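PDB 6VVE: Dot/Icm T4SS effector from Legionella pneumophila, which acts as an effector kinase delivered into host cells by the Dot/Icm type IV secretion system and activated by host inositol hexakisphosphate. Local coordinates for residues E106-N109 and L110-E114; I284-P287 and K288-H292; L167-K170 and E171-D174. All coordinates share one frame; numbering follows the deposited sequence.

Contact 1 of 3, residues E106-N109 and L110-E114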
loop_
_atom_site.group_PDB
_atom_site.type_symbol
_atom_site.label_atom_id
_atom_site.label_comp_id
_atom_site.label_asym_id
_atom_site.label_seq_id
_atom_site.Cartn_x
_atom_site.Cartn_y
_atom_site.Cartn_z
ATOM N N GLU A 106 4.465 16.770 7.621
ATOM C CA GLU A 106 3.450 16.588 8.654
ATOM C C GLU A 106 2.118 16.159 8.046
ATOM O O GLU A 106 1.423 15.295 8.599
ATOM C CB GLU A 106 3.274 17.877 9.455
ATOM C CG GLU A 106 4.479 18.233 10.309
ATOM C CD GLU A 106 4.299 19.536 11.060
ATOM O OE1 GLU A 106 3.412 20.333 10.682
ATOM O OE2 GLU A 106 5.048 19.760 12.032
ATOM N N GLU A 107 1.746 16.752 6.906
ATOM C CA GLU A 107 0.486 16.394 6.263
ATOM C C GLU A 107 0.527 14.964 5.739
ATOM O O GLU A 107 -0.443 14.208 5.895
ATOM C CB GLU A 107 0.178 17.375 5.132
ATOM C CG GLU A 107 -1.210 17.230 4.538
ATOM C CD GLU A 107 -2.310 17.575 5.531
ATOM O OE1 GLU A 107 -2.007 18.229 6.548
ATOM O OE2 GLU A 107 -3.475 17.184 5.293
ATOM N N ILE A 108 1.634 14.575 5.105
ATOM C CA ILE A 108 1.780 13.194 4.663
ATOM C C ILE A 108 1.668 12.247 5.849
ATOM O O ILE A 108 0.983 11.221 5.774
ATOM C CB ILE A 108 3.117 13.008 3.915
ATOM C CG1 ILE A 108 3.060 13.710 2.558
ATOM C CG2 ILE A 108 3.428 11.529 3.745
ATOM C CD1 ILE A 108 4.401 13.834 1.881
ATOM N N ASN A 109 2.348 12.568 6.954
ATOM C CA ASN A 109 2.306 11.709 8.132
ATOM C C ASN A 109 0.881 11.520 8.631
ATOM O O ASN A 109 0.478 10.402 8.969
ATOM C CB ASN A 109 3.178 12.293 9.247
ATOM C CG ASN A 109 4.669 12.047 9.020
ATOM O OD1 ASN A 109 5.066 11.294 8.133
ATOM N ND2 ASN A 109 5.493 12.686 9.830
ATOM N N LEU A 110 0.104 12.600 8.682
ATOM C CA LEU A 110 -1.281 12.486 9.123
ATOM C C LEU A 110 -2.070 11.539 8.223
ATOM O O LEU A 110 -2.860 10.720 8.706
ATOM C CB LEU A 110 -1.933 13.870 9.156
ATOM C CG LEU A 110 -3.244 13.986 9.935
ATOM C CD1 LEU A 110 -3.413 15.404 10.483
ATOM C CD2 LEU A 110 -4.427 13.612 9.077
ATOM N N HIS A 111 -1.874 11.637 6.911
ATOM C CA HIS A 111 -2.595 10.756 5.999
ATOM C C HIS A 111 -2.103 9.323 6.112
ATOM O O HIS A 111 -2.905 8.383 6.026
ATOM C CB HIS A 111 -2.464 11.266 4.562
ATOM C CG HIS A 111 -3.366 12.418 4.251
ATOM N ND1 HIS A 111 -4.638 12.252 3.745
ATOM C CD2 HIS A 111 -3.188 13.750 4.394
ATOM C CE1 HIS A 111 -5.200 13.436 3.582
ATOM N NE2 HIS A 111 -4.341 14.362 3.968
ATOM N N ILE A 112 -0.793 9.135 6.322
ATOM C CA ILE A 112 -0.262 7.787 6.491
ATOM C C ILE A 112 -0.845 7.136 7.741
ATOM O O ILE A 112 -1.201 5.951 7.735
ATOM C CB ILE A 112 1.277 7.809 6.535
ATOM C CG1 ILE A 112 1.829 8.125 5.141
ATOM C CG2 ILE A 112 1.804 6.487 7.055
ATOM C CD1 ILE A 112 3.356 8.152 5.066
ATOM N N ILE A 113 -0.948 7.896 8.835
ATOM C CA ILE A 113 -1.522 7.356 10.063
ATOM C C ILE A 113 -2.962 6.923 9.817
ATOM O O ILE A 113 -3.370 5.815 10.184
ATOM C CB ILE A 113 -1.425 8.387 11.201
ATOM C CG1 ILE A 113 0.031 8.621 11.600
ATOM C CG2 ILE A 113 -2.250 7.927 12.388
ATOM C CD1 ILE A 113 0.265 9.890 12.372
ATOM N N GLU A 114 -3.756 7.793 9.187
ATOM C CA GLU A 114 -5.131 7.430 8.854
ATOM C C GLU A 114 -5.163 6.203 7.955
ATOM O O GLU A 114 -6.001 5.311 8.131
ATOM C CB GLU A 114 -5.833 8.607 8.182
ATOM C CG GLU A 114 -5.984 9.828 9.086
ATOM C CD GLU A 114 -6.609 11.005 8.373
ATOM O OE1 GLU A 114 -6.279 11.236 7.194
ATOM O OE2 GLU A 114 -7.458 11.691 8.986
#
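E106 meets L110 through the backbone: its carbonyl O takes the L110 N-H at 3.0 Å, the first of four i to i+4 bonds that pass from 106-109 to 110-114 within helix 102-121. E107 adds a side-chain link to the same pattern. Its CG stands anti to the backbone N (chi1 -171°) and the chain then bends at chi2, which carries the carboxylate along the helix to the imidazole of H111. There NE2 of H111 gives a weak bond to OE2 of E107, 3.2 Å long and bent to 130° at the hydrogen, with carboxylate and ring planes turned 64° apart. The same ring presents its edge to the E107 backbone, CD2 of H111 lying 3.2 Å from E107 O, close to the ring plane. I108 makes the apolar contact: its CG2 branch packs against CD1 of I112 at 3.6 Å, while its O receives the I112 N-H at 2.8 Å. N109 offers its O to I113 N at 2.9 Å, and CG1 of I113 lies close to that same oxygen. The amide of N109 reaches off the helix, OD1 to W133 N and ND2 to Y18 O. The helix thus lies against strand 132-134, touched by I108, N109 and I113, and I113 also meets strand 26-30, while the H111 ring meets that of Y212 with the two planes nearly parallel.

Contact 2 of 3, residues I284-P287 and K288-H292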
loop_
_atom_site.group_PDB
_atom_site.type_symbol
_atom_site.label_atom_id
_atom_site.label_comp_id
_atom_site.label_asym_id
_atom_site.label_seq_id
_atom_site.Cartn_x
_atom_site.Cartn_y
_atom_site.Cartn_z
ATOM N N ILE A 284 -9.016 -12.395 -19.035
ATOM C CA ILE A 284 -8.275 -11.942 -17.873
ATOM C C ILE A 284 -8.167 -13.097 -16.885
ATOM O O ILE A 284 -8.920 -14.073 -16.936
ATOM C CB ILE A 284 -8.931 -10.722 -17.191
ATOM C CG1 ILE A 284 -10.325 -11.084 -16.668
ATOM C CG2 ILE A 284 -9.027 -9.566 -18.155
ATOM C CD1 ILE A 284 -10.952 -10.003 -15.795
ATOM N N SER A 285 -7.219 -12.966 -15.972
ATOM C CA SER A 285 -7.060 -13.878 -14.850
ATOM C C SER A 285 -7.594 -13.223 -13.581
ATOM O O SER A 285 -7.698 -11.997 -13.479
ATOM C CB SER A 285 -5.586 -14.258 -14.661
ATOM O OG SER A 285 -5.097 -14.896 -15.822
ATOM N N LEU A 286 -7.916 -14.057 -12.603
ATOM C CA LEU A 286 -8.396 -13.592 -11.313
ATOM C C LEU A 286 -7.788 -14.472 -10.226
ATOM O O LEU A 286 -7.594 -15.670 -10.444
ATOM C CB LEU A 286 -9.928 -13.652 -11.221
ATOM C CG LEU A 286 -10.723 -12.774 -12.177
ATOM C CD1 LEU A 286 -12.206 -13.099 -12.061
ATOM C CD2 LEU A 286 -10.473 -11.308 -11.902
ATOM N N PRO A 287 -7.488 -13.897 -9.062
ATOM C CA PRO A 287 -7.068 -14.740 -7.929
ATOM C C PRO A 287 -8.078 -15.852 -7.705
ATOM O O PRO A 287 -9.283 -15.665 -7.880
ATOM C CB PRO A 287 -7.023 -13.757 -6.752
ATOM C CG PRO A 287 -6.763 -12.425 -7.395
ATOM C CD PRO A 287 -7.506 -12.464 -8.709
ATOM N N LYS A 288 -7.573 -17.023 -7.317
ATOM C CA LYS A 288 -8.433 -18.196 -7.203
ATOM C C LYS A 288 -9.637 -17.928 -6.308
ATOM O O LYS A 288 -10.761 -18.317 -6.639
ATOM C CB LYS A 288 -7.628 -19.385 -6.675
ATOM C CG LYS A 288 -8.301 -20.727 -6.900
ATOM C CD LYS A 288 -7.494 -21.866 -6.280
ATOM C CE LYS A 288 -7.837 -23.203 -6.926
ATOM N NZ LYS A 288 -9.296 -23.495 -6.884
ATOM N N LYS A 289 -9.425 -17.253 -5.174
ATOM C CA LYS A 289 -10.514 -17.060 -4.223
ATOM C C LYS A 289 -11.562 -16.096 -4.759
ATOM O O LYS A 289 -12.753 -16.252 -4.460
ATOM C CB LYS A 289 -9.975 -16.553 -2.886
ATOM C CG LYS A 289 -11.034 -16.465 -1.808
ATOM C CD LYS A 289 -10.445 -16.093 -0.451
ATOM C CE LYS A 289 -11.501 -16.187 0.644
ATOM N NZ LYS A 289 -10.929 -15.925 1.995
ATOM N N LEU A 290 -11.146 -15.095 -5.545
ATOM C CA LEU A 290 -12.117 -14.157 -6.100
ATOM C C LEU A 290 -12.978 -14.836 -7.157
ATOM O O LEU A 290 -14.201 -14.658 -7.179
ATOM C CB LEU A 290 -11.404 -12.935 -6.679
ATOM C CG LEU A 290 -12.299 -11.887 -7.340
ATOM C CD1 LEU A 290 -13.348 -11.380 -6.366
ATOM C CD2 LEU A 290 -11.460 -10.737 -7.884
ATOM N N ALA A 291 -12.355 -15.614 -8.046
ATOM C CA ALA A 291 -13.124 -16.406 -8.997
ATOM C C ALA A 291 -14.115 -17.302 -8.268
ATOM O O ALA A 291 -15.295 -17.373 -8.630
ATOM C CB ALA A 291 -12.188 -17.237 -9.876
ATOM N N HIS A 292 -13.649 -17.995 -7.228
ATOM C CA HIS A 292 -14.530 -18.856 -6.451
ATOM C C HIS A 292 -15.668 -18.054 -5.827
ATOM O O HIS A 292 -16.837 -18.449 -5.906
ATOM C CB HIS A 292 -13.726 -19.575 -5.370
ATOM C CG HIS A 292 -14.560 -20.409 -4.450
ATOM N ND1 HIS A 292 -14.868 -20.016 -3.164
ATOM C CD2 HIS A 292 -15.151 -21.613 -4.628
ATOM C CE1 HIS A 292 -15.611 -20.945 -2.591
ATOM N NE2 HIS A 292 -15.795 -21.926 -3.457
#
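P287 O is gripped by two backbone N-H groups of the helix that starts right after it. The stronger bond comes from A291 N, 3.1 Å away and almost straight at 174°. L290 N approaches the same oxygen at 3.0 Å, but its hydrogen points well off target (121°), and the bond is weak. One carbonyl therefore closes the first turn of helix 288-299, and CB of L290 rests against it at 3.7 Å.

Beside this polar link the side chains form a modest apolar cluster. L286, in an extended backbone conformation, directs its side chain at the new helix; with CG set beside its own backbone N (chi1 -63°), CD2 comes to within 4.2 Å of CD2 of L290, the two leucines crossing at a slant. Its CB lies a little farther from the methyl of A291, at 4.4 Å. The same CD2 of L290 has the ring atom CD of P287 as a neighbour, also at 4.4 Å, so one methyl bridges both residues of the incoming chain. These are loose van der Waals distances beside a backbone bond that is nearly straight.

Surrounding helices cover the apolar side: L286 lies on L233 and Y279, A291 also on Y279, and L290 on W232. K288 N, the first N-H of the helix, is hydrogen-bonded to E163 OE1 of helix 159-174. P287 holds the N-cap position, and the bond from A291 N to P287 O is the first i to i+4 bond of helix 288-299: a loop-to-helix start, with a glutamate of the neighbouring helix taking an N-H of the opening turn.

Contact 3 of 3, residues L167-K170 and E171-D174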
loop_
_atom_site.group_PDB
_atom_site.type_symbol
_atom_site.label_atom_id
_atom_site.label_comp_id
_atom_site.label_asym_id
_atom_site.label_seq_id
_atom_site.Cartn_x
_atom_site.Cartn_y
_atom_site.Cartn_z
ATOM N N LEU A 167 -5.309 -9.703 -3.370
ATOM C CA LEU A 167 -6.627 -9.506 -2.770
ATOM C C LEU A 167 -6.580 -8.417 -1.701
ATOM O O LEU A 167 -7.538 -7.655 -1.528
ATOM C CB LEU A 167 -7.135 -10.817 -2.178
ATOM C CG LEU A 167 -7.439 -11.926 -3.186
ATOM C CD1 LEU A 167 -7.816 -13.204 -2.471
ATOM C CD2 LEU A 167 -8.526 -11.501 -4.156
ATOM N N ALA A 168 -5.472 -8.332 -0.965
ATOM C CA ALA A 168 -5.321 -7.231 -0.014
ATOM C C ALA A 168 -5.250 -5.890 -0.737
ATOM O O ALA A 168 -5.843 -4.896 -0.291
ATOM C CB ALA A 168 -4.076 -7.444 0.846
ATOM N N LEU A 169 -4.516 -5.840 -1.855
ATOM C CA LEU A 169 -4.438 -4.599 -2.621
ATOM C C LEU A 169 -5.793 -4.241 -3.221
ATOM O O LEU A 169 -6.147 -3.053 -3.311
ATOM C CB LEU A 169 -3.388 -4.727 -3.713
ATOM C CG LEU A 169 -3.189 -3.525 -4.635
ATOM C CD1 LEU A 169 -2.829 -2.291 -3.826
ATOM C CD2 LEU A 169 -2.108 -3.831 -5.679
ATOM N N LYS A 170 -6.567 -5.252 -3.632
ATOM C CA LYS A 170 -7.902 -4.991 -4.157
ATOM C C LYS A 170 -8.797 -4.364 -3.098
ATOM O O LYS A 170 -9.563 -3.435 -3.388
ATOM C CB LYS A 170 -8.528 -6.282 -4.668
ATOM C CG LYS A 170 -9.914 -6.099 -5.279
ATOM C CD LYS A 170 -10.519 -7.443 -5.681
ATOM C CE LYS A 170 -11.897 -7.261 -6.308
ATOM N NZ LYS A 170 -12.831 -6.531 -5.416
ATOM N N GLU A 171 -8.722 -4.864 -1.863
ATOM C CA GLU A 171 -9.469 -4.249 -0.766
ATOM C C GLU A 171 -9.088 -2.783 -0.627
ATOM O O GLU A 171 -9.946 -1.922 -0.396
ATOM C CB GLU A 171 -9.196 -5.012 0.534
ATOM C CG GLU A 171 -10.320 -4.963 1.544
ATOM C CD GLU A 171 -10.130 -5.964 2.673
ATOM O OE1 GLU A 171 -9.200 -6.794 2.587
ATOM O OE2 GLU A 171 -10.914 -5.921 3.647
ATOM N N LEU A 172 -7.801 -2.476 -0.794
ATOM C CA LEU A 172 -7.356 -1.088 -0.789
ATOM C C LEU A 172 -7.951 -0.315 -1.962
ATOM O O LEU A 172 -8.539 0.763 -1.783
ATOM C CB LEU A 172 -5.829 -1.048 -0.836
ATOM C CG LEU A 172 -5.158 0.304 -0.613
ATOM C CD1 LEU A 172 -5.221 0.687 0.860
ATOM C CD2 LEU A 172 -3.715 0.272 -1.112
ATOM N N ASN A 173 -7.832 -0.869 -3.174
ATOM C CA ASN A 173 -8.342 -0.186 -4.355
ATOM C C ASN A 173 -9.853 0.006 -4.270
ATOM O O ASN A 173 -10.373 1.060 -4.658
ATOM C CB ASN A 173 -7.982 -0.965 -5.624
ATOM C CG ASN A 173 -6.475 -1.139 -5.813
ATOM O OD1 ASN A 173 -6.030 -2.067 -6.486
ATOM N ND2 ASN A 173 -5.687 -0.238 -5.223
ATOM N N ASP A 174 -10.579 -1.007 -3.774
ATOM C CA ASP A 174 -12.031 -0.889 -3.681
ATOM C C ASP A 174 -12.452 0.313 -2.849
ATOM O O ASP A 174 -13.548 0.854 -3.055
ATOM C CB ASP A 174 -12.635 -2.167 -3.089
ATOM C CG ASP A 174 -12.586 -3.335 -4.057
ATOM O OD1 ASP A 174 -12.272 -3.114 -5.242
ATOM O OD2 ASP A 174 -12.867 -4.474 -3.628
#
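K170 and D174 join at the outer side of the helix, where NZ of K170 and OD2 of D174 form a salt bridge of 2.7 Å. The lysine chain runs straight out, CG anti to the backbone N (chi1 -178°), and bends only at chi4, turning NZ to OD2, which receives it on its syn lone pair, the side of OD1. The ammonium also lies in a cation-pi contact with W232, so its charge has two partners, although D174 is exposed. Directly beneath, the backbone is tight: D174 N bonds to K170 O at 2.7 Å, and N173 N to L169 O at 2.8 Å.

The inner face is close packed. CD1 of L169 meets CD2 of L172 at 3.8 Å, and the same methyl is also 3.8 Å from ND2 of N173. CG of N173 sits beside its own backbone N (chi1 -60°), which lays the amide across L169; its polar atoms are buried yet satisfied, ND2 by Y177 O and OD1 by W232 N. E171, partly exposed, extends its chain onto H122 and I124; the solvent side is that of D174. Helix 159-174 is thus flanked by helix 231-239 on L169 and N173, by helix 288-299 on L167 and K170, and by strand 177-178 on L172 and N173.

Overall arrangement
From the N terminus the chain reaches contact 1 on helix 102-121, packed against strands 132-134 and 26-30 in the N-terminal part, the side chain of N109 about 10 Å from inositol hexakisphosphate and that of I112 about 12 Å from ADP. Contact 3 follows on helix 159-174, and contact 2 comes last, closing the turn from the loop after helix 272-280 into helix 288-299. All three are local and run in series; none nests or crosses another. Contacts 2 and 3 nevertheless touch: L290 CD2 and K170 CE are 3.8 Å apart, which ties the C-terminal helix to helix 159-174. Contact 1 stays separate, its centre about 33 Å from that of contact 2.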